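Local coordinates for probable endonuclease 4 (Thermotoga maritima, PDB 4HNO), which probably cleaves phosphodiester bonds at apurinic or apyrimidinic sites in DNA during base excision repair, using a cluster of three metal ions, at residues F17-P21 with K54-M59; P21-V25 with K61-D65; I34-N38 with E97-C101; E243-A247 with I281-I287. One frame throughout, in Å; residues are numbered along the deposited sequence.

How the contacts relate
Three of the contacts lie together on one flank of the TIM barrel and the fourth lies apart. Contacts 1 and 2, with centres about 8 Å apart, share Pro21 and seat helix 20-26 against helix 49-61 and the loop after it. Contact 3, centred about 14 Å from contact 1, touches it through the Phe17 ring, which reaches Ile34 and the backbone carbonyls of Phe35 and Pro36. It also lies near the metal site: the side chain of Pro36 is about 6 Å from that of the zinc ligand His72. Contact 4, its centre about 35 Å from that of contact 3, packs the last helix of the barrel, and the side chain of Phe246 is about 9 Å from those of the metal ligands Asp181 and His233.

Contact 1 of 4, residues F17-P21 with K54-M59; sequences FDRVP and KFKREM
The extended chain of Lys54 passes obliquely across Asp18. Its CB and CG pack on Asp18 CB, with Lys54 CG at 3.6 Å from it. CD lies beside the carboxylate carbon, CE comes within 3.5 Å of Asp18 OD2, and NZ ends 3.9 Å from the same Asp18 OD2, a long salt bridge. Asp18 CG stands between its own backbone N and carbonyl carbon (chi1 58°), which turns the carboxylate toward the lysine chain. Arg19 NE makes a second long salt bridge to Asp18 OD2; both pairs hold for one of two conformers of the basic residue. Lys54 NZ also binds a sulfate ion, probably from the crystallisation liquor.

One turn further on, Glu58 CG lies 3.4 Å from Asp18 O, and a bend at chi2 places the carboxylate beyond it. A water donates to both Asp18 O and Glu58 OE1, 2.6 and 2.7 Å away, where no direct hydrogen bond crosses the contact. Deeper in, Phe55 presents the edge of its ring, with CD1 3.4 Å from Phe17 O, while Met59 CG of its own helix sits over a face. Pro21 CG meets Met59 SD at 3.8 Å, the two side chains crossing nearly at right angles. Packing thus comes both from apolar groups near strand 31-34 and from the aliphatic parts of Lys54 and Glu58, with long ion pairs and one water bridge as the polar links.

Contact 2 of 4, residues P21-V25 with K61-D65; sequences PQDTV and KHGID
Gln22 OE1 receives two water hydrogen bonds, the shorter spanning 2.7 Å from water 3 to Gln22 OE1 and the longer coming from water 2. Both waters accept from Lys61 NZ, so the amide oxygen and the ammonium group are tied together through solvent. Water 2 also lies 2.8 Å from His62 NE2, at the ring edge and in its plane. Gln22 OE1 itself approaches His62 CE1 to 3.2 Å, with amide and imidazole planes 74° apart.

Both faces of the imidazole have a neighbour: Gln22 CA makes a CH-pi contact 4.0 Å from the centroid of the His62 ring, while Lys61 CG lies toward the rim of the opposite face. Val25 CG2 approaches His62 ND1 obliquely at 3.8 Å. Pro21 CB meets both His62 CD2 and Ile64 CG1, the latter at 4.2 Å; Ile64 continues inward onto Phe32 of strand 31-34 and Met59.

Gly63, with positive phi, ends helix 49-61 in a Schellman motif; His62 before it and Ile64 after it both point toward helix 20-26. The contact joins two successive outer helices of the TIM barrel, 20-26 and 49-61, through the capped end of the second and the loop leading to strand 69-72.

Contact 3 of 4, residues I34-N38 with E97-C101; sequences IFPHN and EVEIC
After Ile34, the last residue of strand 31-34, the chain runs on as a loop, and residues 97-101 are a regular turn of helix 84-104; the backbones come nearest at Pro36 and Glu97, whose CA atoms are 6.3 Å apart. Here the proline ring sits on the helix, with Pro36 CB 3.8 Å from Ile100 CG2 and Pro36 CG 3.9 Å from Glu97 CG. Ile100 CG2 also comes within 3.4 Å of Pro36 O.

The polar link is a hydrogen bond of 2.8 Å from His37 NE2 to Glu97 OE1, with an angle of 155° at the hydrogen. It uses the anti lone pair of the oxygen, which lies 17° out of the imidazole plane, and the two side chains are roughly perpendicular. With chi1 at 55° the His37 ring is flanked by both its backbone N and C, and points its NE2 edge at the helix. On the other side of the ring ND1 hydrogen-bonds with the backbone N of Ala39. The buried carboxylate is further satisfied by Ser73 OG at OE2 and Gly74 N at OE1.

Glu97 therefore joins the loops that follow two adjacent parallel strands, 31-34 and 69-72. This His-carboxylate pair belongs to the metal-site end of a TIM barrel, where strand 69-72 ends in the zinc ligand His72.

Contact 4 of 4, residues E243-A247 with I281-I287; sequences EEGFA and IIEKFGI
Ala247 points its methyl group at the face of the Phe285 ring: CB lies 3.8 Å from the Phe285 ring centroid, 23° off the normal, in a CH-pi contact displaced toward the CG end of the ring. Phe285 CG is set anti to its carbonyl carbon (chi1 -72°), which sends the ring across toward helix 242-250. Beyond the methyl group, the far end of the ring meets Glu244, whose CG is 4.0 Å from Phe285 CZ. Glu244 comes crosswise to the phenylalanine, with the carboxylate plane turned 76° from that of the ring.

Two isoleucines pack about the same alanine. Ile281, from the helix proper, brings CG2 to 3.8 Å from Ala247 CB, while Ile281 CD1 meets Glu243 CG and touches Phe246 CB. Ile287, past the helix end, puts CD1 3.9 Å from Ala247 CB and 3.3 Å from Ala247 O. Gly286, with positive phi, ends helix 268-284 in a Schellman motif, and Ile287 follows it pointing toward helix 242-250.

Glu243 passes obliquely over Ile281 and, in the conformer described, Glu243 OE1 forms a salt bridge of 3.6 Å with Lys284 NZ. The same carboxylate has a second partner, Lys277, which pairs with OE2. No hydrogen bond crosses between the two segments. The join between these two outer helices is therefore largely apolar, centred on the Ala247 methyl group among an aromatic ring and two isoleucines, and the carboxylate of Glu243 may add charge pairing to two lysines of helix 268-284.

Contact 1 of 4, residues F17-P21 with K54-M59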
# COMPACT_ATOMS: atom_id res chain seq x y z
N PHE A 17 10.55 6.85 -14.43
CA PHE A 17 9.76 7.41 -13.35
C PHE A 17 9.06 8.69 -13.80
O PHE A 17 7.95 8.97 -13.39
CB PHE A 17 10.63 7.73 -12.13
CG PHE A 17 11.19 6.53 -11.43
CD1 PHE A 17 12.53 6.28 -11.43
CD2 PHE A 17 10.37 5.65 -10.75
CE1 PHE A 17 13.06 5.19 -10.77
CE2 PHE A 17 10.90 4.54 -10.09
CZ PHE A 17 12.25 4.33 -10.09
N ASP A 18 9.74 9.48 -14.63
CA ASP A 18 9.23 10.78 -15.01
C ASP A 18 7.96 10.72 -15.86
O ASP A 18 7.30 11.74 -15.97
CB ASP A 18 10.29 11.58 -15.74
CG ASP A 18 10.77 10.87 -16.96
OD1 ASP A 18 11.67 10.03 -16.80
OD2 ASP A 18 10.21 11.10 -18.04
N ARG A 19 7.60 9.56 -16.40
CA ARG A 19 6.35 9.42 -17.14
C ARG A 19 5.14 9.29 -16.23
O ARG A 19 4.00 9.49 -16.66
CB ARG A 19 6.45 8.22 -18.09
CG ARG A 19 7.61 8.30 -19.08
CD ARG A 19 7.38 9.38 -20.13
NE ARG A 19 8.46 9.42 -21.12
CZ ARG A 19 8.50 8.67 -22.21
NH1 ARG A 19 7.53 7.79 -22.46
NH2 ARG A 19 9.52 8.78 -23.05
N VAL A 20 5.37 8.94 -14.96
CA VAL A 20 4.30 8.59 -14.06
C VAL A 20 3.32 9.73 -13.78
O VAL A 20 2.12 9.51 -13.79
CB VAL A 20 4.86 7.92 -12.78
CG1 VAL A 20 3.74 7.69 -11.77
CG2 VAL A 20 5.53 6.60 -13.15
N PRO A 21 3.80 10.97 -13.57
CA PRO A 21 2.83 12.04 -13.32
C PRO A 21 1.86 12.26 -14.48
O PRO A 21 0.65 12.36 -14.26
CB PRO A 21 3.72 13.26 -13.02
CG PRO A 21 4.96 12.62 -12.41
CD PRO A 21 5.18 11.40 -13.26
N LYS A 54 14.13 14.86 -13.44
CA LYS A 54 13.03 14.89 -14.40
C LYS A 54 11.72 14.46 -13.72
O LYS A 54 10.66 15.01 -14.00
CB LYS A 54 13.35 14.01 -15.61
CG LYS A 54 12.41 14.26 -16.75
CD LYS A 54 12.92 13.66 -18.05
CE LYS A 54 11.92 13.88 -19.18
NZ LYS A 54 12.37 13.24 -20.45
N PHE A 55 11.80 13.45 -12.86
CA PHE A 55 10.63 13.03 -12.10
C PHE A 55 10.07 14.18 -11.27
O PHE A 55 8.87 14.45 -11.30
CB PHE A 55 10.99 11.83 -11.23
CG PHE A 55 9.90 11.44 -10.27
CD1 PHE A 55 8.74 10.84 -10.72
CD2 PHE A 55 10.04 11.67 -8.93
CE1 PHE A 55 7.74 10.49 -9.85
CE2 PHE A 55 9.04 11.32 -8.05
CZ PHE A 55 7.90 10.74 -8.50
N LYS A 56 10.94 14.86 -10.53
CA LYS A 56 10.49 15.97 -9.72
C LYS A 56 9.91 17.09 -10.59
O LYS A 56 8.93 17.73 -10.20
CB LYS A 56 11.63 16.52 -8.87
CG LYS A 56 12.06 15.55 -7.78
CD LYS A 56 13.32 15.99 -7.11
CE LYS A 56 13.71 15.01 -6.02
NZ LYS A 56 14.98 15.42 -5.43
N ARG A 57 10.50 17.33 -11.75
CA ARG A 57 10.01 18.37 -12.65
C ARG A 57 8.59 18.05 -13.10
O ARG A 57 7.72 18.91 -13.11
CB ARG A 57 10.96 18.49 -13.83
CG ARG A 57 10.65 19.69 -14.68
CD ARG A 57 11.68 19.94 -15.70
NE ARG A 57 11.79 18.89 -16.71
CZ ARG A 57 12.89 18.19 -16.97
NH1 ARG A 57 13.99 18.34 -16.24
NH2 ARG A 57 12.89 17.30 -17.95
N GLU A 58 8.36 16.80 -13.47
CA GLU A 58 7.05 16.36 -13.92
C GLU A 58 6.02 16.37 -12.80
O GLU A 58 4.86 16.68 -13.02
CB GLU A 58 7.17 15.01 -14.59
CG GLU A 58 7.87 15.07 -15.94
CD GLU A 58 7.02 15.72 -17.02
OE1 GLU A 58 5.80 15.47 -17.07
OE2 GLU A 58 7.57 16.50 -17.82
N MET A 59 6.45 16.02 -11.58
CA MET A 59 5.58 16.13 -10.43
C MET A 59 5.10 17.57 -10.26
O MET A 59 3.93 17.82 -9.96
CB MET A 59 6.30 15.67 -9.16
CG MET A 59 6.48 14.17 -9.07
SD MET A 59 4.96 13.28 -8.69
CE MET A 59 4.78 13.67 -6.95
O HOH W 1 5.01 12.93 -16.57

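Contact 2 of 4, residues P21-V25 with K61-D65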
# COMPACT_ATOMS: atom_id res chain seq x y z
N PRO A 21 3.80 10.97 -13.57
CA PRO A 21 2.83 12.04 -13.32
C PRO A 21 1.86 12.26 -14.48
O PRO A 21 0.65 12.36 -14.26
CB PRO A 21 3.72 13.26 -13.02
CG PRO A 21 4.96 12.62 -12.41
CD PRO A 21 5.18 11.40 -13.26
N GLN A 22 2.37 12.34 -15.71
CA GLN A 22 1.49 12.49 -16.86
C GLN A 22 0.56 11.29 -17.03
O GLN A 22 -0.61 11.43 -17.35
CB GLN A 22 2.30 12.68 -18.14
CG GLN A 22 1.47 12.78 -19.40
CD GLN A 22 0.74 14.10 -19.52
OE1 GLN A 22 1.33 15.09 -19.91
NE2 GLN A 22 -0.53 14.12 -19.15
N ASP A 23 1.10 10.09 -16.84
CA ASP A 23 0.29 8.89 -16.99
C ASP A 23 -0.85 8.90 -15.95
O ASP A 23 -1.97 8.49 -16.26
CB ASP A 23 1.12 7.63 -16.82
CG ASP A 23 2.12 7.39 -17.94
OD1 ASP A 23 2.01 8.00 -19.01
OD2 ASP A 23 3.04 6.56 -17.73
N THR A 24 -0.56 9.37 -14.75
CA THR A 24 -1.54 9.47 -13.68
C THR A 24 -2.66 10.43 -14.08
O THR A 24 -3.85 10.10 -14.00
CB THR A 24 -0.85 9.93 -12.39
OG1 THR A 24 -0.00 8.88 -11.92
CG2 THR A 24 -1.82 10.27 -11.31
N VAL A 25 -2.28 11.61 -14.54
CA VAL A 25 -3.27 12.57 -14.98
C VAL A 25 -4.12 11.98 -16.12
O VAL A 25 -5.34 12.16 -16.17
CB VAL A 25 -2.58 13.88 -15.41
CG1 VAL A 25 -3.53 14.81 -16.14
CG2 VAL A 25 -1.98 14.57 -14.21
N LYS A 61 5.10 19.98 -12.65
CA LYS A 61 4.31 20.37 -13.81
C LYS A 61 2.86 19.94 -13.65
O LYS A 61 1.94 20.69 -13.96
CB LYS A 61 4.89 19.75 -15.07
CG LYS A 61 4.07 19.98 -16.31
CD LYS A 61 4.66 19.33 -17.54
CE LYS A 61 3.75 19.50 -18.74
NZ LYS A 61 4.30 18.79 -19.93
N HIS A 62 2.66 18.71 -13.20
CA HIS A 62 1.32 18.13 -13.11
C HIS A 62 0.66 18.36 -11.77
O HIS A 62 -0.46 17.91 -11.56
CB HIS A 62 1.37 16.66 -13.49
CG HIS A 62 1.59 16.49 -14.96
ND1 HIS A 62 0.61 16.78 -15.88
CD2 HIS A 62 2.70 16.16 -15.66
CE1 HIS A 62 1.10 16.59 -17.10
NE2 HIS A 62 2.36 16.22 -16.99
N GLY A 63 1.32 19.08 -10.88
CA GLY A 63 0.71 19.49 -9.64
C GLY A 63 0.36 18.34 -8.71
O GLY A 63 -0.57 18.44 -7.94
N ILE A 64 1.13 17.25 -8.77
CA ILE A 64 0.82 16.10 -7.93
C ILE A 64 1.22 16.39 -6.48
O ILE A 64 2.35 16.76 -6.21
CB ILE A 64 1.56 14.85 -8.40
CG1 ILE A 64 1.32 14.58 -9.88
CG2 ILE A 64 1.16 13.65 -7.55
CD1 ILE A 64 -0.09 14.33 -10.23
N ASP A 65 0.30 16.16 -5.56
CA ASP A 65 0.54 16.33 -4.15
C ASP A 65 1.49 15.20 -3.68
O ASP A 65 1.19 14.02 -3.87
CB ASP A 65 -0.81 16.24 -3.44
CG ASP A 65 -0.77 16.58 -1.96
OD1 ASP A 65 -1.84 16.98 -1.43
OD2 ASP A 65 0.26 16.40 -1.29
O HOH W 2 4.22 16.12 -19.08
O HOH W 3 1.75 17.50 -20.99

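Contact 3 of 4, residues I34-N38 with E97-C101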
# COMPACT_ATOMS: atom_id res chain seq x y z
N ILE A 34 4.13 3.34 -7.17
CA ILE A 34 5.10 2.78 -8.09
C ILE A 34 6.00 1.82 -7.33
O ILE A 34 6.22 1.96 -6.14
CB ILE A 34 5.98 3.87 -8.74
CG1 ILE A 34 6.49 4.87 -7.71
CG2 ILE A 34 5.17 4.61 -9.81
CD1 ILE A 34 7.66 5.75 -8.20
N PHE A 35 6.60 0.87 -8.05
CA PHE A 35 7.76 0.16 -7.51
C PHE A 35 8.98 1.10 -7.57
O PHE A 35 9.02 2.03 -8.36
CB PHE A 35 8.03 -1.13 -8.28
CG PHE A 35 7.02 -2.22 -8.02
CD1 PHE A 35 6.32 -2.78 -9.07
CD2 PHE A 35 6.81 -2.72 -6.75
CE1 PHE A 35 5.40 -3.82 -8.83
CE2 PHE A 35 5.89 -3.73 -6.51
CZ PHE A 35 5.19 -4.28 -7.55
N PRO A 36 10.00 0.84 -6.76
CA PRO A 36 11.19 1.71 -6.75
C PRO A 36 12.26 1.26 -7.74
O PRO A 36 13.26 1.95 -7.89
CB PRO A 36 11.69 1.61 -5.30
CG PRO A 36 10.98 0.44 -4.70
CD PRO A 36 10.02 -0.12 -5.65
N HIS A 37 12.07 0.12 -8.37
CA HIS A 37 13.06 -0.50 -9.23
C HIS A 37 12.37 -1.68 -9.89
O HIS A 37 11.25 -2.05 -9.53
CB HIS A 37 14.26 -0.99 -8.39
CG HIS A 37 13.87 -1.90 -7.27
ND1 HIS A 37 13.47 -3.20 -7.46
CD2 HIS A 37 13.79 -1.66 -5.94
CE1 HIS A 37 13.15 -3.72 -6.28
NE2 HIS A 37 13.32 -2.81 -5.35
N ASN A 38 13.08 -2.30 -10.82
CA ASN A 38 12.63 -3.54 -11.43
C ASN A 38 13.65 -4.66 -11.20
O ASN A 38 13.85 -5.52 -12.06
CB ASN A 38 12.43 -3.33 -12.93
CG ASN A 38 13.73 -3.32 -13.70
OD1 ASN A 38 14.65 -2.57 -13.37
ND2 ASN A 38 13.83 -4.18 -14.71
N GLU A 97 15.82 0.64 -1.03
CA GLU A 97 14.53 1.18 -1.47
C GLU A 97 14.21 2.49 -0.76
O GLU A 97 13.67 3.40 -1.40
CB GLU A 97 13.43 0.15 -1.23
CG GLU A 97 13.53 -1.06 -2.13
CD GLU A 97 12.35 -2.03 -1.90
OE1 GLU A 97 12.09 -2.86 -2.79
OE2 GLU A 97 11.73 -1.94 -0.82
N VAL A 98 14.52 2.60 0.52
CA VAL A 98 14.35 3.87 1.21
C VAL A 98 15.17 4.96 0.54
O VAL A 98 14.70 6.08 0.35
CB VAL A 98 14.68 3.73 2.71
CG1 VAL A 98 14.81 5.11 3.37
CG2 VAL A 98 13.63 2.89 3.41
N GLU A 99 16.41 4.64 0.18
CA GLU A 99 17.25 5.62 -0.46
C GLU A 99 16.77 5.98 -1.86
O GLU A 99 16.93 7.14 -2.28
CB GLU A 99 18.69 5.17 -0.39
CG GLU A 99 19.20 5.20 1.09
CD GLU A 99 19.12 6.61 1.76
OE1 GLU A 99 19.66 7.57 1.17
OE2 GLU A 99 18.52 6.78 2.84
N ILE A 100 16.18 5.05 -2.59
CA ILE A 100 15.55 5.37 -3.86
C ILE A 100 14.41 6.37 -3.63
O ILE A 100 14.30 7.38 -4.33
CB ILE A 100 15.03 4.10 -4.57
CG1 ILE A 100 16.19 3.23 -5.04
CG2 ILE A 100 14.10 4.47 -5.71
CD1 ILE A 100 15.83 1.81 -5.39
N CYS A 101 13.55 6.07 -2.66
CA CYS A 101 12.48 7.00 -2.34
C CYS A 101 13.03 8.37 -2.02
O CYS A 101 12.54 9.38 -2.52
CB CYS A 101 11.65 6.49 -1.16
SG CYS A 101 10.65 5.04 -1.49

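Contact 4 of 4, residues E243-A247 with I281-I287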
# COMPACT_ATOMS: atom_id res chain seq x y z
N GLU A 243 -20.31 -3.06 -6.43
CA GLU A 243 -20.71 -1.67 -6.45
C GLU A 243 -21.38 -1.28 -5.14
O GLU A 243 -21.12 -0.22 -4.60
CB GLU A 243 -21.61 -1.35 -7.64
CG GLU A 243 -20.95 -1.53 -8.99
CD GLU A 243 -21.80 -0.98 -10.13
OE1 GLU A 243 -22.95 -0.57 -9.87
OE2 GLU A 243 -21.31 -0.95 -11.28
N GLU A 244 -22.25 -2.15 -4.63
CA GLU A 244 -22.98 -1.83 -3.41
C GLU A 244 -22.04 -1.75 -2.21
O GLU A 244 -22.20 -0.91 -1.34
CB GLU A 244 -24.10 -2.84 -3.16
CG GLU A 244 -25.14 -2.87 -4.28
CD GLU A 244 -26.46 -3.50 -3.89
OE1 GLU A 244 -26.58 -4.03 -2.77
OE2 GLU A 244 -27.39 -3.43 -4.72
N GLY A 245 -21.07 -2.66 -2.15
CA GLY A 245 -20.13 -2.65 -1.05
C GLY A 245 -19.22 -1.44 -1.07
O GLY A 245 -18.99 -0.80 -0.04
N PHE A 246 -18.68 -1.12 -2.24
CA PHE A 246 -17.86 0.05 -2.33
C PHE A 246 -18.66 1.32 -2.05
O PHE A 246 -18.13 2.25 -1.44
CB PHE A 246 -17.11 0.13 -3.67
CG PHE A 246 -15.87 -0.72 -3.70
CD1 PHE A 246 -15.76 -1.78 -4.56
CD2 PHE A 246 -14.83 -0.47 -2.83
CE1 PHE A 246 -14.64 -2.59 -4.57
CE2 PHE A 246 -13.70 -1.28 -2.83
CZ PHE A 246 -13.61 -2.33 -3.70
N ALA A 247 -19.93 1.37 -2.42
CA ALA A 247 -20.73 2.55 -2.10
C ALA A 247 -20.79 2.76 -0.59
O ALA A 247 -20.72 3.88 -0.13
CB ALA A 247 -22.12 2.41 -2.68
N ILE A 281 -20.03 5.01 -9.21
CA ILE A 281 -20.63 4.51 -7.99
C ILE A 281 -21.01 5.66 -7.07
O ILE A 281 -22.12 5.69 -6.54
CB ILE A 281 -19.66 3.53 -7.27
CG1 ILE A 281 -19.53 2.24 -8.09
CG2 ILE A 281 -20.12 3.24 -5.86
CD1 ILE A 281 -18.38 1.36 -7.65
N ILE A 282 -20.10 6.60 -6.87
CA ILE A 282 -20.39 7.78 -6.05
C ILE A 282 -21.64 8.52 -6.54
O ILE A 282 -22.48 8.93 -5.74
CB ILE A 282 -19.15 8.71 -6.00
CG1 ILE A 282 -18.04 8.04 -5.19
CG2 ILE A 282 -19.51 10.07 -5.43
CD1 ILE A 282 -16.68 8.74 -5.29
N GLU A 283 -21.76 8.67 -7.85
CA GLU A 283 -22.90 9.36 -8.44
C GLU A 283 -24.20 8.55 -8.32
O GLU A 283 -25.22 9.06 -7.85
CB GLU A 283 -22.61 9.69 -9.91
CG GLU A 283 -23.74 10.41 -10.62
CD GLU A 283 -23.25 11.29 -11.75
OE1 GLU A 283 -22.11 11.09 -12.22
OE2 GLU A 283 -24.01 12.19 -12.18
N LYS A 284 -24.15 7.28 -8.72
CA LYS A 284 -25.32 6.41 -8.74
C LYS A 284 -25.93 6.20 -7.36
O LYS A 284 -27.16 6.15 -7.22
CB LYS A 284 -24.94 5.04 -9.33
CG LYS A 284 -26.01 3.98 -9.16
CD LYS A 284 -25.68 2.70 -9.91
CE LYS A 284 -26.66 1.60 -9.58
NZ LYS A 284 -26.39 0.36 -10.35
N PHE A 285 -25.08 6.08 -6.35
CA PHE A 285 -25.54 5.81 -4.99
C PHE A 285 -25.72 7.09 -4.16
O PHE A 285 -26.07 7.02 -2.98
CB PHE A 285 -24.61 4.82 -4.29
CG PHE A 285 -24.74 3.42 -4.82
CD1 PHE A 285 -23.99 3.00 -5.90
CD2 PHE A 285 -25.62 2.53 -4.23
CE1 PHE A 285 -24.12 1.72 -6.40
CE2 PHE A 285 -25.75 1.25 -4.72
CZ PHE A 285 -25.00 0.84 -5.81
N GLY A 286 -25.52 8.24 -4.79
CA GLY A 286 -25.79 9.53 -4.16
C GLY A 286 -24.90 9.79 -2.96
O GLY A 286 -25.34 10.33 -1.95
N ILE A 287 -23.64 9.40 -3.07
CA ILE A 287 -22.71 9.53 -1.96
C ILE A 287 -22.21 10.96 -1.82
O ILE A 287 -21.74 11.57 -2.79
CB ILE A 287 -21.53 8.57 -2.12
CG1 ILE A 287 -22.03 7.13 -2.08
CG2 ILE A 287 -20.49 8.80 -1.03
CD1 ILE A 287 -20.99 6.13 -2.49